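Local coordinates for putative ABC transporter subunit, substrate-binding component (Rhodopseudomonas palustris, PDB 4EVS), which binds 4-hydroxybenzoate and, as the solute-binding component of an ABC transporter, probably hands over such benzoate derivatives for uptake, at residues N38-H43 with M298-G303; E66-E71 with A95-V100; Q74-L79 with M86-L91; V117-T122 with A292-K297. One frame throughout, in Å; residues are numbered along the deposited sequence.

Overall arrangement
Contact 1 opens first, at 38-43, and closes last, at 298-303, with a loop of over 250 residues that encloses the other three. Contact 2 opens at 66-71. Contact 3 opens and closes within it, from 74-79 to 86-91, before 95-100 closes contact 2. Contact 4 follows in series, from 117-122 to 292-297. No loops cross. All four contacts reach the same mixed sheet. Contacts 1 and 4 use successive turns of helix 283-302 to bring a late part of the chain back to the two outermost strands. Contact 2 ties helix 57-69 to the end of helix 92-95 and the loop leading to strand 99-101; contact 3 ties strand 75-78 to helix 82-88.

Contact 1 (N38-H43 with M298-G303); sequences NKVGGH and MIEATG
Val-40 and Glu-300 bring the two backbones closest, with CA atoms 6.3 Å apart. Val-40 to His-43 is a type II' turn, closed by Val-40 N to His-43 O and His-43 N to Val-40 O, and it presents a short hairpin to the end of a helix. That helix ends in a Schellman motif, with Gly-303 at a positive phi of 65°. Val-40 lies against the last turn. Its CB is 3.9 Å from Ile-299 CG2. Its CG1, anti to the backbone N (chi1 179°), reaches 3.7 Å from Glu-300 OE1. The Glu-300 chain bends at chi2, which brings this oxygen back beside the valine. The His-43 ring approaches the helix end, and NE2 comes within 2.9 Å of Gly-303 O, with the oxygen set obliquely to the ring. Replacing His-43 by an alanine would probably open a gap at the helix end and leave Gly-303 O without this nearby ring nitrogen. The contact lies at the surface, where strand 39-40 edges the sheet. Val-45 of strand 43-51 touches both Val-40 and Ile-299, and Ile-6 of strand 5-12 touches both His-43 and Ile-299.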
loop_
_atom_site.group_PDB
_atom_site.type_symbol
_atom_site.label_atom_id
_atom_site.label_comp_id
_atom_site.label_asym_id
_atom_site.label_seq_id
_atom_site.Cartn_x
_atom_site.Cartn_y
_atom_site.Cartn_z
ATOM N N ASN A 38 -22.890 -2.009 11.231
ATOM C CA ASN A 38 -21.976 -1.949 12.350
ATOM C C ASN A 38 -22.156 -3.043 13.398
ATOM O O ASN A 38 -21.638 -2.917 14.514
ATOM C CB ASN A 38 -22.048 -0.578 13.022
ATOM C CG ASN A 38 -23.297 -0.383 13.839
ATOM O OD1 ASN A 38 -24.335 -1.010 13.593
ATOM N ND2 ASN A 38 -23.191 0.468 14.854
ATOM N N LYS A 39 -22.893 -4.103 13.052
ATOM C CA LYS A 39 -23.064 -5.261 13.926
ATOM C C LYS A 39 -22.460 -6.539 13.368
ATOM O O LYS A 39 -22.530 -6.826 12.158
ATOM C CB LYS A 39 -24.540 -5.584 14.164
ATOM C CG LYS A 39 -25.413 -4.429 14.383
ATOM C CD LYS A 39 -25.196 -3.815 15.712
ATOM C CE LYS A 39 -26.329 -2.839 15.986
ATOM N NZ LYS A 39 -26.578 -1.874 14.846
ATOM N N VAL A 40 -21.926 -7.329 14.286
ATOM C CA VAL A 40 -21.641 -8.693 14.025
ATOM C C VAL A 40 -22.369 -9.453 15.103
ATOM O O VAL A 40 -22.036 -9.324 16.287
ATOM C CB VAL A 40 -20.148 -8.979 14.047
ATOM C CG1 VAL A 40 -19.912 -10.471 13.783
ATOM C CG2 VAL A 40 -19.412 -8.111 13.036
ATOM N N GLY A 41 -23.386 -10.202 14.689
ATOM C CA GLY A 41 -24.278 -10.825 15.643
ATOM C C GLY A 41 -24.833 -9.751 16.534
ATOM O O GLY A 41 -25.279 -8.718 16.051
ATOM N N GLY A 42 -24.727 -9.951 17.839
ATOM C CA GLY A 42 -25.193 -8.942 18.799
ATOM C C GLY A 42 -24.191 -7.862 19.176
ATOM O O GLY A 42 -24.495 -7.000 19.995
ATOM N N HIS A 43 -22.993 -7.904 18.602
ATOM C CA HIS A 43 -21.922 -6.958 18.989
ATOM C C HIS A 43 -21.869 -5.791 18.036
ATOM O O HIS A 43 -21.920 -5.971 16.840
ATOM C CB HIS A 43 -20.575 -7.648 18.935
ATOM C CG HIS A 43 -20.536 -8.910 19.719
ATOM N ND1 HIS A 43 -20.266 -8.923 21.068
ATOM C CD2 HIS A 43 -20.764 -10.197 19.356
ATOM C CE1 HIS A 43 -20.330 -10.168 21.510
ATOM N NE2 HIS A 43 -20.622 -10.963 20.491
HETATM N N MSE A 298 -13.174 -12.112 12.094
HETATM C CA MSE A 298 -12.546 -12.444 13.379
HETATM C C MSE A 298 -13.500 -12.325 14.542
HETATM O O MSE A 298 -13.519 -13.185 15.404
HETATM C CB MSE A 298 -11.284 -11.615 13.593
HETATM C CG MSE A 298 -10.205 -11.997 12.611
HETATM SE SE MSE A 298 -8.452 -11.236 13.025
HETATM C CE MSE A 298 -8.868 -9.494 12.684
ATOM N N ILE A 299 -14.339 -11.285 14.529
ATOM C CA ILE A 299 -15.329 -11.117 15.614
ATOM C C ILE A 299 -16.372 -12.217 15.539
ATOM O O ILE A 299 -16.793 -12.748 16.560
ATOM C CB ILE A 299 -15.963 -9.716 15.553
ATOM C CG1 ILE A 299 -14.902 -8.618 15.815
ATOM C CG2 ILE A 299 -17.129 -9.615 16.503
ATOM C CD1 ILE A 299 -15.327 -7.191 15.519
ATOM N N GLU A 300 -16.790 -12.576 14.326
ATOM C CA GLU A 300 -17.755 -13.657 14.134
ATOM C C GLU A 300 -17.218 -14.962 14.683
ATOM O O GLU A 300 -17.901 -15.709 15.418
ATOM C CB GLU A 300 -18.039 -13.775 12.635
ATOM C CG GLU A 300 -18.758 -15.028 12.174
ATOM C CD GLU A 300 -20.153 -15.068 12.644
ATOM O OE1 GLU A 300 -20.693 -13.985 13.000
ATOM O OE2 GLU A 300 -20.738 -16.191 12.654
ATOM N N ALA A 301 -15.973 -15.243 14.341
ATOM C CA ALA A 301 -15.351 -16.512 14.691
ATOM C C ALA A 301 -15.123 -16.687 16.176
ATOM O O ALA A 301 -15.194 -17.809 16.697
ATOM C CB ALA A 301 -14.030 -16.622 13.957
ATOM N N THR A 302 -14.871 -15.576 16.860
ATOM C CA THR A 302 -14.648 -15.566 18.309
ATOM C C THR A 302 -15.903 -15.254 19.115
ATOM O O THR A 302 -15.846 -15.220 20.353
ATOM C CB THR A 302 -13.586 -14.496 18.689
ATOM O OG1 THR A 302 -14.058 -13.207 18.285
ATOM C CG2 THR A 302 -12.226 -14.762 18.001
ATOM N N GLY A 303 -17.030 -14.965 18.454
ATOM C CA GLY A 303 -18.234 -14.597 19.200
ATOM C C GLY A 303 -18.057 -13.298 19.958
ATOM O O GLY A 303 -18.733 -13.050 20.968
#

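Contact 2 (E66-E71 with A95-V100); sequences ELIVKE and AKVPMV
No ring or other flat side-chain group takes part where Ile-68 meets Ala-95 and Val-97, so there are no stacked faces or edges here. The contact is purely aliphatic. The methyl of Ala-95 fits against the fork of Ile-68. Its CB is 3.7 Å from Ile-68 CD1, 3.8 Å from Ile-68 CG2 and 4.0 Å from Ile-68 CG1, and so it meets both branches of the isoleucine. The longer branch points away from the carbonyl carbon (chi1 -72°) and runs on extended. This places CG2 and CD1 where the alanine can touch both. Val-97 joins in more loosely, its CG2 4.5 Å from Ile-68 CG1. Between the two partners the chain turns sharply. Lys-96 has a positive phi of 57° and forms a Schellman motif at the end of helix 92-95, which lets Ala-95 and Val-97 both face Ile-68. In the other segment Glu-66 O accepts from both Lys-70 N and Glu-71 N. Nearby, Glu-66 and Glu-71 form salt bridges with Arg-50, and Val-97 rests on Ile-76. The arrangement joins the ends of helices 57-69 and 92-95, which flank the largely parallel sheet. Such alternation of strands and helices is characteristic of the Rossmann-like lobes of periplasmic binding proteins, here of the leucine-binding protein family.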
loop_
_atom_site.group_PDB
_atom_site.type_symbol
_atom_site.label_atom_id
_atom_site.label_comp_id
_atom_site.label_asym_id
_atom_site.label_seq_id
_atom_site.Cartn_x
_atom_site.Cartn_y
_atom_site.Cartn_z
ATOM N N GLU A 66 -2.111 3.604 24.216
ATOM C CA GLU A 66 -3.322 4.292 24.723
ATOM C C GLU A 66 -4.567 3.504 24.287
ATOM O O GLU A 66 -5.550 3.409 25.032
ATOM C CB GLU A 66 -3.432 5.731 24.179
ATOM C CG GLU A 66 -4.763 6.552 24.557
ATOM C CD GLU A 66 -6.102 6.378 23.700
ATOM O OE1 GLU A 66 -6.177 5.829 22.597
ATOM O OE2 GLU A 66 -7.149 6.846 24.190
ATOM N N LEU A 67 -4.575 3.038 23.047
ATOM C CA LEU A 67 -5.704 2.279 22.519
ATOM C C LEU A 67 -5.900 0.975 23.288
ATOM O O LEU A 67 -7.027 0.538 23.567
ATOM C CB LEU A 67 -5.549 1.981 21.025
ATOM C CG LEU A 67 -5.690 3.150 20.056
ATOM C CD1 LEU A 67 -5.122 2.791 18.639
ATOM C CD2 LEU A 67 -7.196 3.582 20.029
ATOM N N ILE A 68 -4.797 0.306 23.596
ATOM C CA ILE A 68 -4.840 -0.904 24.363
ATOM C C ILE A 68 -5.305 -0.639 25.812
ATOM O O ILE A 68 -6.198 -1.330 26.329
ATOM C CB ILE A 68 -3.465 -1.590 24.361
ATOM C CG1 ILE A 68 -3.198 -2.184 22.980
ATOM C CG2 ILE A 68 -3.389 -2.671 25.430
ATOM C CD1 ILE A 68 -1.692 -2.420 22.714
ATOM N N VAL A 69 -4.676 0.328 26.472
ATOM C CA VAL A 69 -4.879 0.533 27.917
ATOM C C VAL A 69 -6.141 1.328 28.281
ATOM O O VAL A 69 -6.891 0.948 29.192
ATOM C CB VAL A 69 -3.619 1.219 28.548
ATOM C CG1 VAL A 69 -3.904 1.593 30.004
ATOM C CG2 VAL A 69 -2.374 0.294 28.362
ATOM N N LYS A 70 -6.375 2.418 27.560
ATOM C CA LYS A 70 -7.445 3.347 27.907
ATOM C C LYS A 70 -8.741 3.091 27.096
ATOM O O LYS A 70 -9.871 3.117 27.662
ATOM C CB LYS A 70 -6.928 4.794 27.808
ATOM C CG LYS A 70 -5.794 5.090 28.822
ATOM C CD LYS A 70 -5.294 6.542 28.884
ATOM C CE LYS A 70 -4.155 6.680 29.942
ATOM N NZ LYS A 70 -3.542 8.057 30.051
ATOM N N GLU A 71 -8.610 2.831 25.792
ATOM C CA GLU A 71 -9.761 2.485 24.968
ATOM C C GLU A 71 -10.173 1.026 25.077
ATOM O O GLU A 71 -11.304 0.697 24.780
ATOM C CB GLU A 71 -9.534 2.833 23.504
ATOM C CG GLU A 71 -9.427 4.284 23.295
ATOM C CD GLU A 71 -10.772 4.978 23.392
ATOM O OE1 GLU A 71 -11.815 4.361 23.062
ATOM O OE2 GLU A 71 -10.762 6.153 23.767
ATOM N N ALA A 95 -0.753 -7.975 24.573
ATOM C CA ALA A 95 -2.040 -7.245 24.717
ATOM C C ALA A 95 -3.245 -8.103 24.307
ATOM O O ALA A 95 -4.404 -7.734 24.567
ATOM C CB ALA A 95 -2.053 -5.933 23.921
ATOM N N LYS A 96 -2.975 -9.233 23.667
ATOM C CA LYS A 96 -3.985 -10.093 23.082
ATOM C C LYS A 96 -4.861 -9.349 22.049
ATOM O O LYS A 96 -6.072 -9.514 21.984
ATOM C CB LYS A 96 -4.819 -10.805 24.146
ATOM C CG LYS A 96 -4.001 -11.685 25.072
ATOM C CD LYS A 96 -4.878 -12.493 26.023
ATOM C CE LYS A 96 -4.060 -13.578 26.763
ATOM N NZ LYS A 96 -4.792 -14.311 27.864
ATOM N N VAL A 97 -4.203 -8.585 21.197
ATOM C CA VAL A 97 -4.840 -7.725 20.169
ATOM C C VAL A 97 -4.202 -7.941 18.818
ATOM O O VAL A 97 -3.059 -7.604 18.665
ATOM C CB VAL A 97 -4.672 -6.230 20.574
ATOM C CG1 VAL A 97 -5.080 -5.289 19.488
ATOM C CG2 VAL A 97 -5.432 -5.925 21.891
ATOM N N PRO A 98 -4.965 -8.392 17.826
ATOM C CA PRO A 98 -4.412 -8.456 16.497
ATOM C C PRO A 98 -4.293 -7.116 15.837
ATOM O O PRO A 98 -5.010 -6.199 16.183
ATOM C CB PRO A 98 -5.409 -9.319 15.728
ATOM C CG PRO A 98 -6.139 -10.063 16.767
ATOM C CD PRO A 98 -6.260 -9.083 17.873
HETATM N N MSE A 99 -3.365 -7.042 14.879
HETATM C CA MSE A 99 -3.172 -5.882 14.016
HETATM C C MSE A 99 -3.464 -6.248 12.566
HETATM O O MSE A 99 -2.852 -7.179 12.017
HETATM C CB MSE A 99 -1.754 -5.333 14.143
HETATM C CG MSE A 99 -1.474 -4.146 13.220
HETATM SE SE MSE A 99 0.204 -3.218 13.529
HETATM C CE MSE A 99 1.430 -4.598 13.061
ATOM N N VAL A 100 -4.379 -5.528 11.939
ATOM C CA VAL A 100 -4.639 -5.676 10.526
ATOM C C VAL A 100 -3.940 -4.511 9.836
ATOM O O VAL A 100 -4.361 -3.351 9.968
ATOM C CB VAL A 100 -6.144 -5.670 10.203
ATOM C CG1 VAL A 100 -6.401 -5.933 8.754
ATOM C CG2 VAL A 100 -6.857 -6.700 11.034
#

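Contact 3 (Q74-L79 with M86-L91); sequences QYIAGL and MAVAPL
Val-88 faces Ile-76 and Leu-79 within a beta-alpha-beta crossover. Strand 75-78 leads through helices 82-88 and 92-95 to the parallel neighbouring strand 99-101. From CB, which points toward the strand but stands back from it, the valine divides into two methyls with separate partners. CG1, anti to the backbone N (chi1 171°), reaches the strand and lies 4.3 Å from Ile-76 CD1. CG2 goes the other way, toward the end of the strand, and is 4.1 Å from Leu-79 CD1. The leucine and valine side chains cross at a slant, so they meet through these methyls and not along their lengths. Both distances are at the loose end of van der Waals contact, and all three residues are buried. Ala-64 of helix 57-69 and the selenomethionine Met-99 also touch Val-88 and close the core around it. Tyr-80 and Phe-81 in the link and Thr-82 at the start of the helix belong to the 4-hydroxybenzoate pocket, and the side chain of Leu-79 is about 8 Å from the ligand. Pro-90 has no N-H to donate; just after it, Leu-91 N is hydrogen-bonded to Val-88 O at 2.9 Å.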
loop_
_atom_site.group_PDB
_atom_site.type_symbol
_atom_site.label_atom_id
_atom_site.label_comp_id
_atom_site.label_asym_id
_atom_site.label_seq_id
_atom_site.Cartn_x
_atom_site.Cartn_y
_atom_site.Cartn_z
ATOM N N GLN A 74 -10.030 -4.343 21.037
ATOM C CA GLN A 74 -9.777 -5.736 20.724
ATOM C C GLN A 74 -8.941 -5.920 19.465
ATOM O O GLN A 74 -8.330 -6.962 19.318
ATOM C CB GLN A 74 -11.090 -6.536 20.562
ATOM C CG GLN A 74 -11.748 -6.958 21.834
ATOM C CD GLN A 74 -12.775 -8.055 21.608
ATOM O OE1 GLN A 74 -12.715 -8.789 20.648
ATOM N NE2 GLN A 74 -13.683 -8.194 22.527
ATOM N N TYR A 75 -8.890 -4.910 18.586
ATOM C CA TYR A 75 -8.166 -4.959 17.320
ATOM C C TYR A 75 -7.562 -3.603 17.065
ATOM O O TYR A 75 -8.141 -2.575 17.442
ATOM C CB TYR A 75 -9.101 -5.344 16.142
ATOM C CG TYR A 75 -9.795 -6.665 16.367
ATOM C CD1 TYR A 75 -11.010 -6.743 17.037
ATOM C CD2 TYR A 75 -9.210 -7.864 15.935
ATOM C CE1 TYR A 75 -11.599 -7.967 17.298
ATOM C CE2 TYR A 75 -9.828 -9.102 16.188
ATOM C CZ TYR A 75 -10.998 -9.135 16.880
ATOM O OH TYR A 75 -11.529 -10.385 17.151
ATOM N N ILE A 76 -6.385 -3.624 16.436
ATOM C CA ILE A 76 -5.743 -2.441 15.884
ATOM C C ILE A 76 -5.682 -2.613 14.376
ATOM O O ILE A 76 -5.448 -3.729 13.876
ATOM C CB ILE A 76 -4.300 -2.268 16.435
ATOM C CG1 ILE A 76 -4.405 -1.848 17.897
ATOM C CG2 ILE A 76 -3.479 -1.212 15.674
ATOM C CD1 ILE A 76 -3.131 -1.916 18.701
ATOM N N ALA A 77 -5.820 -1.525 13.646
ATOM C CA ALA A 77 -5.701 -1.572 12.194
ATOM C C ALA A 77 -5.038 -0.308 11.707
ATOM O O ALA A 77 -5.045 0.725 12.363
ATOM C CB ALA A 77 -7.076 -1.734 11.538
ATOM N N GLY A 78 -4.448 -0.394 10.534
ATOM C CA GLY A 78 -3.914 0.776 9.875
ATOM C C GLY A 78 -2.445 0.636 9.602
ATOM O O GLY A 78 -1.974 -0.376 9.040
ATOM N N LEU A 79 -1.731 1.677 10.023
ATOM C CA LEU A 79 -0.275 1.826 9.930
ATOM C C LEU A 79 0.189 2.082 8.510
ATOM O O LEU A 79 0.445 1.156 7.715
ATOM C CB LEU A 79 0.448 0.635 10.557
ATOM C CG LEU A 79 0.289 0.457 12.067
ATOM C CD1 LEU A 79 0.839 1.699 12.862
ATOM C CD2 LEU A 79 -1.130 0.088 12.590
HETATM N N MSE A 86 6.243 -1.574 12.678
HETATM C CA MSE A 86 7.262 -2.331 13.369
HETATM C C MSE A 86 7.293 -2.039 14.869
HETATM O O MSE A 86 7.625 -2.923 15.665
HETATM C CB MSE A 86 8.632 -2.017 12.774
HETATM C CG MSE A 86 8.882 -2.605 11.412
HETATM SE SE MSE A 86 8.890 -4.550 11.405
HETATM C CE MSE A 86 9.757 -4.770 9.653
ATOM N N ALA A 87 7.011 -0.799 15.248
ATOM C CA ALA A 87 7.012 -0.392 16.652
ATOM C C ALA A 87 5.794 -0.929 17.381
ATOM O O ALA A 87 5.852 -1.155 18.586
ATOM C CB ALA A 87 7.041 1.130 16.744
ATOM N N VAL A 88 4.654 -1.031 16.680
ATOM C CA VAL A 88 3.412 -1.522 17.319
ATOM C C VAL A 88 3.389 -3.051 17.410
ATOM O O VAL A 88 2.871 -3.613 18.373
ATOM C CB VAL A 88 2.170 -1.020 16.547
ATOM C CG1 VAL A 88 0.856 -1.702 17.068
ATOM C CG2 VAL A 88 2.051 0.521 16.651
ATOM N N ALA A 89 3.970 -3.730 16.425
ATOM C CA ALA A 89 3.917 -5.202 16.354
ATOM C C ALA A 89 4.281 -5.952 17.633
ATOM O O ALA A 89 3.596 -6.887 17.963
ATOM C CB ALA A 89 4.765 -5.718 15.186
ATOM N N PRO A 90 5.335 -5.544 18.364
ATOM C CA PRO A 90 5.677 -6.320 19.559
ATOM C C PRO A 90 4.693 -6.194 20.711
ATOM O O PRO A 90 4.813 -6.953 21.680
ATOM C CB PRO A 90 7.044 -5.761 19.987
ATOM C CG PRO A 90 7.488 -4.883 18.926
ATOM C CD PRO A 90 6.332 -4.521 18.046
ATOM N N LEU A 91 3.781 -5.212 20.645
ATOM C CA LEU A 91 2.791 -5.050 21.710
ATOM C C LEU A 91 1.676 -6.090 21.661
ATOM O O LEU A 91 0.954 -6.313 22.633
ATOM C CB LEU A 91 2.158 -3.636 21.644
ATOM C CG LEU A 91 3.078 -2.404 21.608
ATOM C CD1 LEU A 91 2.286 -1.117 21.319
ATOM C CD2 LEU A 91 3.913 -2.297 22.896
#

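Contact 4 (V117-T122 with A292-K297); sequences VRTSFT and ARLIYK. With SO4 (sulfate ion), chain D.
One methyl makes the close contacts here: Leu-294 CD1 meets both Val-117 and Thr-119. It lies 3.8 Å from Val-117 CG2 and 3.6 Å from Thr-119 CG2. The threonine and leucine reach toward each other tip to tip, while the valine crosses at a slant. With OG1 between the backbone N and carbonyl carbon (chi1 59°), Thr-119 CG2 is left anti to the carbonyl carbon and meets the leucine. OG1 is hydrogen-bonded to Ala-287 O in the leucine's helix. On another side of helix 283-302, Arg-293 holds a sulfate, probably from the crystallisation liquor. The sulfur lies in the guanidinium plane, at its edge. Arg-293 NH2 donates to sulfate O2 at an angle of 148°, though the 2.4 Å distance is doubtfully short. Replacing Arg-293 by a leucine would probably leave the sulfate without this charged partner. Tyr-289 and His-36 are also hydrogen-bonded to it. After Arg-118 the chain leaves strand 116-118 and heads for the second lobe. Phe-121 lines the 4-hydroxybenzoate pocket, and Thr-122 is the N-cap of helix 123-136. Helix 283-302 thus packs on the edge strand where the chain passes between lobes, consistent with the hinge beside the ligand cleft in periplasmic binding proteins.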
loop_
_atom_site.group_PDB
_atom_site.type_symbol
_atom_site.label_atom_id
_atom_site.label_comp_id
_atom_site.label_asym_id
_atom_site.label_seq_id
_atom_site.Cartn_x
_atom_site.Cartn_y
_atom_site.Cartn_z
ATOM N N VAL A 117 -2.220 -9.654 10.301
ATOM C CA VAL A 117 -2.642 -10.009 8.943
ATOM C C VAL A 117 -2.581 -8.703 8.129
ATOM O O VAL A 117 -2.869 -7.626 8.659
ATOM C CB VAL A 117 -4.027 -10.685 8.890
ATOM C CG1 VAL A 117 -5.132 -9.786 9.487
ATOM C CG2 VAL A 117 -4.328 -11.155 7.506
ATOM N N ARG A 118 -2.133 -8.778 6.872
ATOM C CA ARG A 118 -1.961 -7.604 6.037
ATOM C C ARG A 118 -2.842 -7.671 4.784
ATOM O O ARG A 118 -2.787 -8.658 4.037
ATOM C CB ARG A 118 -0.501 -7.459 5.655
ATOM C CG ARG A 118 -0.235 -6.350 4.654
ATOM C CD ARG A 118 1.211 -5.853 4.692
ATOM N NE ARG A 118 2.178 -6.945 4.605
ATOM C CZ ARG A 118 3.469 -6.796 4.879
ATOM N NH1 ARG A 118 3.970 -5.617 5.252
ATOM N NH2 ARG A 118 4.260 -7.832 4.837
ATOM N N THR A 119 -3.684 -6.645 4.606
ATOM C CA THR A 119 -4.593 -6.534 3.459
ATOM C C THR A 119 -4.140 -5.494 2.401
ATOM O O THR A 119 -4.896 -5.163 1.488
ATOM C CB THR A 119 -6.010 -6.246 3.907
ATOM O OG1 THR A 119 -6.014 -5.025 4.645
ATOM C CG2 THR A 119 -6.548 -7.422 4.769
ATOM N N SER A 120 -2.917 -4.986 2.524
ATOM C CA SER A 120 -2.410 -3.982 1.580
ATOM C C SER A 120 -1.606 -4.674 0.456
ATOM O O SER A 120 -2.214 -5.193 -0.486
ATOM C CB SER A 120 -1.622 -2.902 2.345
ATOM O OG SER A 120 -0.514 -3.445 3.049
ATOM N N PHE A 121 -0.287 -4.781 0.626
ATOM C CA PHE A 121 0.639 -5.232 -0.411
ATOM C C PHE A 121 2.020 -5.279 0.200
ATOM O O PHE A 121 2.218 -4.768 1.318
ATOM C CB PHE A 121 0.653 -4.280 -1.604
ATOM C CG PHE A 121 0.988 -2.854 -1.245
ATOM C CD1 PHE A 121 -0.008 -2.015 -0.784
ATOM C CD2 PHE A 121 2.272 -2.337 -1.451
ATOM C CE1 PHE A 121 0.258 -0.713 -0.420
ATOM C CE2 PHE A 121 2.566 -1.026 -1.106
ATOM C CZ PHE A 121 1.543 -0.206 -0.617
ATOM N N THR A 122 2.954 -5.950 -0.465
ATOM C CA THR A 122 4.379 -5.747 -0.136
ATOM C C THR A 122 5.135 -5.168 -1.315
ATOM O O THR A 122 4.715 -5.237 -2.475
ATOM C CB THR A 122 5.119 -7.018 0.360
ATOM O OG1 THR A 122 5.435 -7.890 -0.745
ATOM C CG2 THR A 122 4.292 -7.772 1.413
ATOM N N ALA A 292 -11.618 -4.357 7.140
ATOM C CA ALA A 292 -12.852 -4.415 7.900
ATOM C C ALA A 292 -13.535 -5.779 7.702
ATOM O O ALA A 292 -14.092 -6.359 8.653
ATOM C CB ALA A 292 -13.788 -3.256 7.479
ATOM N N ARG A 293 -13.512 -6.298 6.480
ATOM C CA ARG A 293 -14.061 -7.630 6.239
ATOM C C ARG A 293 -13.403 -8.664 7.156
ATOM O O ARG A 293 -14.066 -9.499 7.758
ATOM C CB ARG A 293 -13.828 -8.062 4.782
ATOM C CG ARG A 293 -14.377 -9.416 4.442
ATOM C CD ARG A 293 -14.034 -9.907 3.031
ATOM N NE ARG A 293 -14.778 -9.156 2.001
ATOM C CZ ARG A 293 -16.021 -9.424 1.612
ATOM N NH1 ARG A 293 -16.752 -10.443 2.138
ATOM N NH2 ARG A 293 -16.562 -8.648 0.699
ATOM N N LEU A 294 -12.080 -8.619 7.263
ATOM C CA LEU A 294 -11.373 -9.595 8.084
ATOM C C LEU A 294 -11.652 -9.378 9.577
ATOM O O LEU A 294 -11.832 -10.350 10.322
ATOM C CB LEU A 294 -9.890 -9.596 7.851
ATOM C CG LEU A 294 -9.394 -10.059 6.478
ATOM C CD1 LEU A 294 -7.880 -10.284 6.431
ATOM C CD2 LEU A 294 -10.127 -11.202 5.944
ATOM N N ILE A 295 -11.763 -8.120 10.019
ATOM C CA ILE A 295 -12.102 -7.847 11.416
ATOM C C ILE A 295 -13.497 -8.375 11.716
ATOM O O ILE A 295 -13.704 -9.000 12.744
ATOM C CB ILE A 295 -12.012 -6.338 11.723
ATOM C CG1 ILE A 295 -10.541 -5.925 11.663
ATOM C CG2 ILE A 295 -12.615 -6.006 13.133
ATOM C CD1 ILE A 295 -10.277 -4.427 11.638
ATOM N N TYR A 296 -14.449 -8.148 10.805
ATOM C CA TYR A 296 -15.781 -8.708 11.032
ATOM C C TYR A 296 -15.740 -10.245 11.150
ATOM O O TYR A 296 -16.438 -10.826 12.002
ATOM C CB TYR A 296 -16.791 -8.240 10.003
ATOM C CG TYR A 296 -17.373 -6.858 10.273
ATOM C CD1 TYR A 296 -16.580 -5.798 10.726
ATOM C CD2 TYR A 296 -18.720 -6.591 10.032
ATOM C CE1 TYR A 296 -17.130 -4.548 10.951
ATOM C CE2 TYR A 296 -19.271 -5.347 10.248
ATOM C CZ TYR A 296 -18.487 -4.327 10.709
ATOM O OH TYR A 296 -19.013 -3.079 10.884
ATOM N N LYS A 297 -14.974 -10.892 10.275
ATOM C CA LYS A 297 -14.825 -12.340 10.307
ATOM C C LYS A 297 -14.195 -12.828 11.625
ATOM O O LYS A 297 -14.616 -13.836 12.199
ATOM C CB LYS A 297 -14.001 -12.790 9.119
ATOM C CG LYS A 297 -13.720 -14.277 9.064
ATOM C CD LYS A 297 -14.959 -15.096 8.831
ATOM C CE LYS A 297 -14.612 -16.578 8.522
ATOM N NZ LYS A 297 -15.658 -17.167 7.652
HETATM S S SO4 D . -19.111 -7.270 -0.789
HETATM O O1 SO4 D . -18.498 -6.350 0.194
HETATM O O2 SO4 D . -18.561 -8.611 -0.680
HETATM O O3 SO4 D . -20.529 -7.357 -0.441
HETATM O O4 SO4 D . -18.957 -6.891 -2.195
#